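Local coordinates for protein Ufm1-specific protease (Caenorhabditis elegans, PDB 5EJJ) that cleaves the peptide bond after the C-terminal glycine of the ubiquitin-like modifier Ufm1 as a thiol protease, releasing it from target proteins, at residues F38-R43 and S70-L75; V49-A54 and G77-D82; R62-S67 and H323-L328. All coordinates share one frame; numbering follows the deposited sequence.

How the interactions relate
Interactions 1 and 2 belong to one four-stranded sheet and share strand 74-81. Interaction 1 is its pairing with neighbouring strand 33-40, whereas interaction 2 reaches over that strand to 45-53 and relies on side chains. Interaction 3 sets helix 59-68, which connects strands 45-53 and 74-81 in the chain, against the end of helix 312-325. Interaction 1 is partly buried and mostly polar, with backbone bonds, ion pairs and waters at the strand ends; the other two are buried and apolar across their segments. Their centres lie about 12 to 17 Å apart. Phe38 joins all three, touching Leu50 of 49-54 and Leu65 of 62-67.

Interaction 1: F38-R43 and S70-L75; sequences FGRKAR and SADIEL
Arg40 and Asp72 meet beyond the end of a short antiparallel pairing. Its hydrogen-bonded pair is Gly39 with Glu74: Gly39 N donates to Glu74 O at 2.8 Å and Glu74 N to Gly39 O at 2.9 Å. From CB, the Arg40 chain runs extended to NE. Arg40 CG lies 3.5 Å from Asp72 OD2 and also touches Ile73 CG1; Arg40 CD is 3.4 Å from Asp72 OD2, and Arg40 NE donates to Asp72 OD2 at 2.9 Å. OD2 is met nearly along its C-O axis but lies 16° out of the guanidinium plane, and the guanidinium and carboxylate planes are 31° apart. NH2 reaches Asp72 OD1 through a water, while NH1 bonds Gln45. A second water accepts from Lys41 N and donates to Asp72 O and Glu74 OE1; the Lys41 NZ to Glu74 OE2 ion pair is long, 3.7 Å. On the face bearing Phe38 and Leu75, Leu75 CD2 lies over the Phe38 ring, 3.9 Å from CE1. The Asp72 carboxylate is thus gripped directly and through water, which probably steadies its negative charge, and polar bonds carry the contact on where the strand pairing stops.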
loop_
_atom_site.group_PDB
_atom_site.type_symbol
_atom_site.label_atom_id
_atom_site.label_comp_id
_atom_site.label_asym_id
_atom_site.label_seq_id
_atom_site.Cartn_x
_atom_site.Cartn_y
_atom_site.Cartn_z
ATOM N N PHE A 38 -7.590 5.416 -16.727
ATOM C CA PHE A 38 -8.322 4.264 -16.242
ATOM C C PHE A 38 -9.333 4.733 -15.215
ATOM O O PHE A 38 -9.081 5.692 -14.490
ATOM C CB PHE A 38 -7.365 3.274 -15.609
ATOM C CG PHE A 38 -6.437 2.622 -16.580
ATOM C CD1 PHE A 38 -6.869 1.559 -17.362
ATOM C CD2 PHE A 38 -5.128 3.048 -16.700
ATOM C CE1 PHE A 38 -6.008 0.927 -18.263
ATOM C CE2 PHE A 38 -4.258 2.435 -17.587
ATOM C CZ PHE A 38 -4.694 1.366 -18.375
ATOM N N GLY A 39 -10.484 4.071 -15.150
ATOM C CA GLY A 39 -11.536 4.580 -14.303
ATOM C C GLY A 39 -12.749 3.700 -14.203
ATOM O O GLY A 39 -12.807 2.625 -14.806
ATOM N N ARG A 40 -13.712 4.162 -13.412
ATOM C CA ARG A 40 -14.981 3.491 -13.245
ATOM C C ARG A 40 -15.984 4.047 -14.269
ATOM O O ARG A 40 -16.608 5.089 -14.053
ATOM C CB ARG A 40 -15.470 3.677 -11.813
ATOM C CG ARG A 40 -14.527 3.098 -10.763
ATOM C CD ARG A 40 -14.949 3.448 -9.323
ATOM N NE ARG A 40 -14.048 2.824 -8.356
ATOM C CZ ARG A 40 -13.611 3.402 -7.242
ATOM N NH1 ARG A 40 -13.990 4.636 -6.943
ATOM N NH2 ARG A 40 -12.803 2.740 -6.421
ATOM N N LYS A 41 -16.112 3.340 -15.390
ATOM C CA LYS A 41 -16.842 3.803 -16.568
ATOM C C LYS A 41 -18.288 4.155 -16.319
ATOM O O LYS A 41 -18.797 5.090 -16.902
ATOM C CB LYS A 41 -16.772 2.754 -17.674
ATOM C CG LYS A 41 -17.192 3.241 -19.047
ATOM C CD LYS A 41 -16.471 2.406 -20.088
ATOM C CE LYS A 41 -17.249 2.237 -21.384
ATOM N NZ LYS A 41 -16.842 0.932 -22.018
ATOM N N ALA A 42 -18.968 3.407 -15.467
ATOM C CA ALA A 42 -20.392 3.660 -15.266
ATOM C C ALA A 42 -20.589 4.997 -14.581
ATOM O O ALA A 42 -21.391 5.816 -15.034
ATOM C CB ALA A 42 -21.033 2.557 -14.455
ATOM N N ARG A 43 -19.839 5.229 -13.504
ATOM C CA ARG A 43 -20.013 6.465 -12.749
ATOM C C ARG A 43 -19.110 7.598 -13.216
ATOM O O ARG A 43 -19.004 8.619 -12.550
ATOM C CB ARG A 43 -19.916 6.249 -11.233
ATOM C CG ARG A 43 -18.573 5.892 -10.720
ATOM C CD ARG A 43 -18.708 5.453 -9.276
ATOM N NE ARG A 43 -18.576 6.546 -8.315
ATOM C CZ ARG A 43 -18.037 6.393 -7.104
ATOM N NH1 ARG A 43 -17.587 5.198 -6.731
ATOM N NH2 ARG A 43 -17.946 7.420 -6.260
ATOM N N SER A 70 -7.700 -2.916 -10.243
ATOM C CA SER A 70 -8.855 -3.589 -9.668
ATOM C C SER A 70 -9.939 -3.766 -10.685
ATOM O O SER A 70 -10.131 -2.924 -11.552
ATOM C CB SER A 70 -9.416 -2.826 -8.481
ATOM O OG SER A 70 -8.723 -3.164 -7.300
ATOM N N ALA A 71 -10.667 -4.866 -10.524
ATOM C CA ALA A 71 -11.579 -5.391 -11.527
ATOM C C ALA A 71 -12.688 -4.429 -11.931
ATOM O O ALA A 71 -13.195 -4.524 -13.049
ATOM C CB ALA A 71 -12.151 -6.698 -11.063
ATOM N N ASP A 72 -13.056 -3.497 -11.052
ATOM C CA ASP A 72 -14.102 -2.534 -11.393
ATOM C C ASP A 72 -13.614 -1.376 -12.272
ATOM O O ASP A 72 -14.389 -0.521 -12.689
ATOM C CB ASP A 72 -14.752 -1.995 -10.132
ATOM C CG ASP A 72 -13.840 -1.073 -9.352
ATOM O OD1 ASP A 72 -12.712 -1.480 -8.980
ATOM O OD2 ASP A 72 -14.250 0.077 -9.114
ATOM N N ILE A 73 -12.325 -1.365 -12.564
ATOM C CA ILE A 73 -11.692 -0.269 -13.260
ATOM C C ILE A 73 -11.244 -0.705 -14.643
ATOM O O ILE A 73 -10.691 -1.778 -14.821
ATOM C CB ILE A 73 -10.489 0.180 -12.450
ATOM C CG1 ILE A 73 -10.979 0.794 -11.153
ATOM C CG2 ILE A 73 -9.633 1.162 -13.211
ATOM C CD1 ILE A 73 -9.921 1.527 -10.408
ATOM N N GLU A 74 -11.489 0.128 -15.641
ATOM C CA GLU A 74 -11.028 -0.187 -16.984
ATOM C C GLU A 74 -10.533 1.057 -17.699
ATOM O O GLU A 74 -10.653 2.170 -17.198
ATOM C CB GLU A 74 -12.176 -0.773 -17.780
ATOM C CG GLU A 74 -13.260 0.220 -18.037
ATOM C CD GLU A 74 -14.548 -0.454 -18.431
ATOM O OE1 GLU A 74 -15.450 -0.579 -17.562
ATOM O OE2 GLU A 74 -14.659 -0.869 -19.612
ATOM N N LEU A 75 -9.975 0.848 -18.877
ATOM C CA LEU A 75 -9.605 1.924 -19.786
ATOM C C LEU A 75 -10.806 2.784 -20.133
ATOM O O LEU A 75 -11.797 2.279 -20.633
ATOM C CB LEU A 75 -9.088 1.275 -21.063
ATOM C CG LEU A 75 -8.201 2.045 -22.014
ATOM C CD1 LEU A 75 -9.096 2.637 -23.033
ATOM C CD2 LEU A 75 -7.430 3.100 -21.228
HETATM O O HOH W 1 -11.697 0.245 -6.993
HETATM O O HOH W 2 -15.708 0.427 -15.047
#

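Interaction 2: V49-A54 and G77-D82; sequences VLFAYA and GNLNID
Val49 and Phe51 pack against Leu79 and Ile81 in an apolar side-chain contact between two strands that are not sheet neighbours. Strand 33-40 lies between them and is antiparallel to both, so strands 45-53 and 74-81 run in the same general sense. The geometry agrees: the axes of the short segments approach to 8.3 Å, too far for backbone pairing, with 50° between their directions, a divergence consistent with the twist of the sheet. No hydrogen bond crosses the contact.

Leu79 is the bridging residue. Its CG sits between the backbone N and the carbonyl carbon (chi1 67°), and from there its two methyls reach toward strand 45-53 as a fork. Leu79 CD2 touches Val49 CG1 at 3.6 Å and Phe51 CE2 at 3.6 Å, while Leu79 CD1 meets the same ring atom, Phe51 CE2, at 3.7 Å. The Phe51 and Leu79 side chains cross at about a right angle, and the methyls approach the ring obliquely. Two residues further along the strand, Ile81 adds its CD1, 4.0 Å from Phe51 CE2. One side of the phenyl group, around CD2 and CE2, therefore takes nearly all the contact from the second strand. All four residues are buried and their side chains meet through carbon atoms alone, as expected of a hydrophobic layer on one surface of a sheet.

Helix 8-19 closes over this layer: Met11 touches Val49, Leu18 touches Phe51, and Tyr15 meets Phe51 ring edge to face while also reaching Ile81. Along the flank, Leu95 and Leu97 of strand 94-97 also touch Leu79, and Ile33 of the intervening strand 33-40 touches Ile81, so the cluster is sandwiched between sheet and helix within the N-terminal MPN region.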
loop_
_atom_site.group_PDB
_atom_site.type_symbol
_atom_site.label_atom_id
_atom_site.label_comp_id
_atom_site.label_asym_id
_atom_site.label_seq_id
_atom_site.Cartn_x
_atom_site.Cartn_y
_atom_site.Cartn_z
ATOM N N VAL A 49 -4.493 7.982 -13.744
ATOM C CA VAL A 49 -3.948 8.521 -14.971
ATOM C C VAL A 49 -2.501 8.067 -15.100
ATOM O O VAL A 49 -1.646 8.421 -14.293
ATOM C CB VAL A 49 -4.065 10.033 -15.016
ATOM C CG1 VAL A 49 -3.455 10.549 -16.292
ATOM C CG2 VAL A 49 -5.523 10.431 -14.941
ATOM N N LEU A 50 -2.225 7.236 -16.095
ATOM C CA LEU A 50 -0.874 6.705 -16.229
ATOM C C LEU A 50 -0.123 7.276 -17.430
ATOM O O LEU A 50 -0.532 7.098 -18.579
ATOM C CB LEU A 50 -0.890 5.189 -16.249
ATOM C CG LEU A 50 -1.326 4.601 -14.908
ATOM C CD1 LEU A 50 -1.439 3.065 -14.984
ATOM C CD2 LEU A 50 -0.391 5.055 -13.768
ATOM N N PHE A 51 0.971 7.980 -17.147
ATOM C CA PHE A 51 1.778 8.596 -18.187
ATOM C C PHE A 51 2.852 7.632 -18.697
ATOM O O PHE A 51 3.342 6.766 -17.953
ATOM C CB PHE A 51 2.419 9.881 -17.658
ATOM C CG PHE A 51 1.436 10.951 -17.335
ATOM C CD1 PHE A 51 0.971 11.113 -16.045
ATOM C CD2 PHE A 51 0.958 11.791 -18.319
ATOM C CE1 PHE A 51 0.048 12.110 -15.738
ATOM C CE2 PHE A 51 0.020 12.790 -18.023
ATOM C CZ PHE A 51 -0.435 12.946 -16.735
ATOM N N ALA A 52 3.215 7.791 -19.967
ATOM C CA ALA A 52 4.244 6.963 -20.592
ATOM C C ALA A 52 4.905 7.663 -21.781
ATOM O O ALA A 52 4.241 8.395 -22.536
ATOM C CB ALA A 52 3.653 5.650 -21.046
ATOM N N TYR A 53 6.213 7.427 -21.941
ATOM C CA TYR A 53 6.938 7.843 -23.138
ATOM C C TYR A 53 6.482 6.996 -24.327
ATOM O O TYR A 53 5.937 5.909 -24.144
ATOM C CB TYR A 53 8.438 7.695 -22.931
ATOM C CG TYR A 53 9.015 8.563 -21.837
ATOM C CD1 TYR A 53 9.134 8.090 -20.546
ATOM C CD2 TYR A 53 9.458 9.853 -22.100
ATOM C CE1 TYR A 53 9.681 8.874 -19.539
ATOM C CE2 TYR A 53 9.999 10.648 -21.100
ATOM C CZ TYR A 53 10.112 10.150 -19.820
ATOM O OH TYR A 53 10.657 10.924 -18.810
ATOM N N ALA A 54 6.709 7.484 -25.541
ATOM C CA ALA A 54 6.102 6.884 -26.726
ATOM C C ALA A 54 6.420 5.409 -26.943
ATOM O O ALA A 54 5.601 4.697 -27.536
ATOM C CB ALA A 54 6.432 7.693 -27.960
ATOM N N GLY A 77 -10.120 6.266 -21.337
ATOM C CA GLY A 77 -9.631 7.272 -22.262
ATOM C C GLY A 77 -8.117 7.326 -22.335
ATOM O O GLY A 77 -7.424 6.518 -21.720
ATOM N N ASN A 78 -7.600 8.284 -23.098
ATOM C CA ASN A 78 -6.157 8.538 -23.167
ATOM C C ASN A 78 -5.877 10.032 -23.088
ATOM O O ASN A 78 -6.781 10.849 -22.905
ATOM C CB ASN A 78 -5.540 7.993 -24.458
ATOM C CG ASN A 78 -6.341 8.388 -25.728
ATOM O OD1 ASN A 78 -7.115 9.363 -25.741
ATOM N ND2 ASN A 78 -6.160 7.607 -26.795
ATOM N N LEU A 79 -4.618 10.402 -23.243
ATOM C CA LEU A 79 -4.282 11.793 -23.044
ATOM C C LEU A 79 -3.285 12.271 -24.076
ATOM O O LEU A 79 -2.458 11.498 -24.555
ATOM C CB LEU A 79 -3.784 12.034 -21.608
ATOM C CG LEU A 79 -2.450 11.399 -21.196
ATOM C CD1 LEU A 79 -1.290 12.349 -21.416
ATOM C CD2 LEU A 79 -2.493 10.949 -19.752
ATOM N N ASN A 80 -3.397 13.555 -24.409
ATOM C CA ASN A 80 -2.501 14.215 -25.343
ATOM C C ASN A 80 -1.842 15.423 -24.707
ATOM O O ASN A 80 -2.524 16.374 -24.333
ATOM C CB ASN A 80 -3.278 14.682 -26.560
ATOM C CG ASN A 80 -2.385 14.922 -27.738
ATOM O OD1 ASN A 80 -1.157 14.894 -27.605
ATOM N ND2 ASN A 80 -2.987 15.151 -28.910
ATOM N N ILE A 81 -0.523 15.395 -24.588
ATOM C CA ILE A 81 0.202 16.516 -23.998
ATOM C C ILE A 81 0.819 17.457 -25.041
ATOM O O ILE A 81 1.670 17.044 -25.841
ATOM C CB ILE A 81 1.325 16.032 -23.093
ATOM C CG1 ILE A 81 0.777 15.185 -21.954
ATOM C CG2 ILE A 81 2.089 17.213 -22.532
ATOM C CD1 ILE A 81 1.868 14.781 -20.972
ATOM N N ASP A 82 0.392 18.719 -25.012
ATOM C CA ASP A 82 0.904 19.756 -25.905
ATOM C C ASP A 82 0.592 19.452 -27.363
ATOM O O ASP A 82 1.294 19.899 -28.258
ATOM C CB ASP A 82 2.412 19.951 -25.709
ATOM C CG ASP A 82 2.748 20.669 -24.412
ATOM O OD1 ASP A 82 2.065 21.677 -24.096
ATOM O OD2 ASP A 82 3.702 20.237 -23.716
#

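Interaction 3: R62-S67 and H323-L328; sequences RQFLES and HKLFNL
Leu65 and Leu325 mark the nearest backbone approach, 7.6 Å between their CA atoms, where the side of helix 59-68 faces the C-terminal end of helix 312-325. Four apolar side chains fill the gap, and no hydrogen bond spans it. Phe326 lies at the centre, and Phe64 and Leu65 of helix 59-68 both approach its ring obliquely from the same side of its plane. Phe64 CE2 comes to 3.9 Å from Phe326 CE1, the two side chains crossing at about a right angle and each ring being met obliquely. From the next position along the helix, Leu65 sends CD2 to 3.5 Å from Phe326 CE2; these side chains slide past each other in opposite directions. The same methyl group also lies beside the carbonyl of Leu325, with Leu65 CD2 3.8 Å from Leu325 O. Phe64 owes its reach to a CG anti to the backbone N (chi1 -177°), which also brings CD2 to 4.2 Å from Leu325 CD1.

Around this core, Leu50 of strand 45-53 touches both Leu65 and Phe326, and Phe36 and Phe38 of strand 33-40 lie against Leu65, so the helix is packed on the sheet as well. Asn327 OD1 accepts from Phe51 N and joins the turn after helix 312-325 to strand 45-53.

That turn is a Schellman motif. Phe326 is the first residue to leave helical angles, Asn327 adopts a left-handed conformation (phi 46°, psi 43°), and Leu328 N bonds back to His323 O at 2.7 Å; the accompanying bond from Asn327 N to Lys324 O is weak. The capped helix end thereby presents Phe326 to the neighbouring helix, in a hydrophobic interface between the N-terminal MPN region and the UfSP2-type region that follows it.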
loop_
_atom_site.group_PDB
_atom_site.type_symbol
_atom_site.label_atom_id
_atom_site.label_comp_id
_atom_site.label_asym_id
_atom_site.label_seq_id
_atom_site.Cartn_x
_atom_site.Cartn_y
_atom_site.Cartn_z
ATOM N N ARG A 62 -0.650 -1.507 -22.585
ATOM C CA ARG A 62 -1.977 -1.107 -22.157
ATOM C C ARG A 62 -2.615 -2.293 -21.468
ATOM O O ARG A 62 -3.165 -2.174 -20.383
ATOM C CB ARG A 62 -2.839 -0.643 -23.330
ATOM C CG ARG A 62 -4.080 0.127 -22.907
ATOM C CD ARG A 62 -5.189 0.164 -23.986
ATOM N NE ARG A 62 -5.545 -1.155 -24.546
ATOM C CZ ARG A 62 -6.085 -2.184 -23.870
ATOM N NH1 ARG A 62 -6.352 -2.112 -22.566
ATOM N NH2 ARG A 62 -6.352 -3.319 -24.511
ATOM N N GLN A 63 -2.515 -3.452 -22.100
ATOM C CA GLN A 63 -3.065 -4.675 -21.538
ATOM C C GLN A 63 -2.364 -5.085 -20.255
ATOM O O GLN A 63 -2.984 -5.678 -19.374
ATOM C CB GLN A 63 -2.948 -5.820 -22.530
ATOM C CG GLN A 63 -3.702 -5.629 -23.819
ATOM C CD GLN A 63 -3.429 -6.753 -24.792
ATOM O OE1 GLN A 63 -2.781 -7.751 -24.445
ATOM N NE2 GLN A 63 -3.917 -6.603 -26.018
ATOM N N PHE A 64 -1.070 -4.811 -20.143
ATOM C CA PHE A 64 -0.418 -5.112 -18.875
ATOM C C PHE A 64 -0.961 -4.232 -17.751
ATOM O O PHE A 64 -1.228 -4.715 -16.654
ATOM C CB PHE A 64 1.095 -4.988 -18.929
ATOM C CG PHE A 64 1.745 -5.364 -17.639
ATOM C CD1 PHE A 64 1.869 -6.708 -17.272
ATOM C CD2 PHE A 64 2.181 -4.382 -16.754
ATOM C CE1 PHE A 64 2.451 -7.067 -16.071
ATOM C CE2 PHE A 64 2.764 -4.725 -15.547
ATOM C CZ PHE A 64 2.903 -6.067 -15.201
ATOM N N LEU A 65 -1.126 -2.945 -18.033
ATOM C CA LEU A 65 -1.647 -2.019 -17.043
ATOM C C LEU A 65 -2.998 -2.468 -16.532
ATOM O O LEU A 65 -3.161 -2.664 -15.332
ATOM C CB LEU A 65 -1.739 -0.593 -17.595
ATOM C CG LEU A 65 -0.390 0.051 -17.925
ATOM C CD1 LEU A 65 -0.608 1.474 -18.286
ATOM C CD2 LEU A 65 0.576 -0.054 -16.783
ATOM N N GLU A 66 -3.952 -2.657 -17.442
ATOM C CA GLU A 66 -5.340 -2.951 -17.083
ATOM C C GLU A 66 -5.446 -4.236 -16.260
ATOM O O GLU A 66 -6.270 -4.323 -15.352
ATOM C CB GLU A 66 -6.206 -3.024 -18.345
ATOM C CG GLU A 66 -7.733 -2.923 -18.147
ATOM C CD GLU A 66 -8.448 -2.404 -19.431
ATOM O OE1 GLU A 66 -9.696 -2.187 -19.427
ATOM O OE2 GLU A 66 -7.743 -2.207 -20.460
ATOM N N SER A 67 -4.591 -5.214 -16.534
ATOM C CA SER A 67 -4.681 -6.473 -15.819
ATOM C C SER A 67 -4.197 -6.311 -14.387
ATOM O O SER A 67 -4.384 -7.189 -13.535
ATOM C CB SER A 67 -3.860 -7.557 -16.521
ATOM O OG SER A 67 -2.511 -7.589 -16.076
ATOM N N HIS A 323 7.820 0.635 -11.569
ATOM C CA HIS A 323 7.717 2.020 -11.094
ATOM C C HIS A 323 7.412 2.999 -12.240
ATOM O O HIS A 323 6.562 3.895 -12.122
ATOM C CB HIS A 323 8.998 2.455 -10.383
ATOM C CG HIS A 323 9.050 2.085 -8.932
ATOM N ND1 HIS A 323 9.083 0.778 -8.493
ATOM C CD2 HIS A 323 9.092 2.854 -7.818
ATOM C CE1 HIS A 323 9.136 0.754 -7.171
ATOM N NE2 HIS A 323 9.144 2.002 -6.738
ATOM N N LYS A 324 8.094 2.823 -13.362
ATOM C CA LYS A 324 7.852 3.681 -14.516
ATOM C C LYS A 324 6.471 3.445 -15.126
ATOM O O LYS A 324 5.814 4.383 -15.591
ATOM C CB LYS A 324 8.950 3.475 -15.577
ATOM C CG LYS A 324 10.251 4.171 -15.236
ATOM C CD LYS A 324 11.384 3.769 -16.159
ATOM C CE LYS A 324 12.738 3.944 -15.451
ATOM N NZ LYS A 324 13.879 3.438 -16.269
ATOM N N LEU A 325 6.044 2.186 -15.149
ATOM C CA LEU A 325 4.802 1.838 -15.811
ATOM C C LEU A 325 3.613 2.353 -15.023
ATOM O O LEU A 325 2.650 2.878 -15.608
ATOM C CB LEU A 325 4.698 0.338 -15.998
ATOM C CG LEU A 325 5.571 -0.240 -17.104
ATOM C CD1 LEU A 325 5.446 -1.761 -17.100
ATOM C CD2 LEU A 325 5.153 0.336 -18.443
ATOM N N PHE A 326 3.700 2.227 -13.699
ATOM C CA PHE A 326 2.628 2.651 -12.811
ATOM C C PHE A 326 2.839 4.033 -12.197
ATOM O O PHE A 326 2.170 4.394 -11.225
ATOM C CB PHE A 326 2.399 1.600 -11.737
ATOM C CG PHE A 326 1.857 0.335 -12.286
ATOM C CD1 PHE A 326 2.602 -0.831 -12.255
ATOM C CD2 PHE A 326 0.615 0.324 -12.906
ATOM C CE1 PHE A 326 2.105 -1.977 -12.803
ATOM C CE2 PHE A 326 0.115 -0.817 -13.449
ATOM C CZ PHE A 326 0.851 -1.964 -13.407
ATOM N N ASN A 327 3.752 4.801 -12.795
ATOM C CA ASN A 327 4.117 6.143 -12.349
ATOM C C ASN A 327 4.339 6.200 -10.849
ATOM O O ASN A 327 3.855 7.120 -10.187
ATOM C CB ASN A 327 3.077 7.180 -12.749
ATOM C CG ASN A 327 2.914 7.307 -14.248
ATOM O OD1 ASN A 327 2.013 7.995 -14.727
ATOM N ND2 ASN A 327 3.769 6.638 -15.001
ATOM N N LEU A 328 5.032 5.204 -10.308
ATOM C CA LEU A 328 5.408 5.242 -8.909
ATOM C C LEU A 328 6.607 6.173 -8.748
ATOM O O LEU A 328 7.271 6.508 -9.734
ATOM C CB LEU A 328 5.734 3.845 -8.420
ATOM C CG LEU A 328 4.597 2.862 -8.659
ATOM C CD1 LEU A 328 4.941 1.472 -8.100
ATOM C CD2 LEU A 328 3.330 3.401 -8.053
#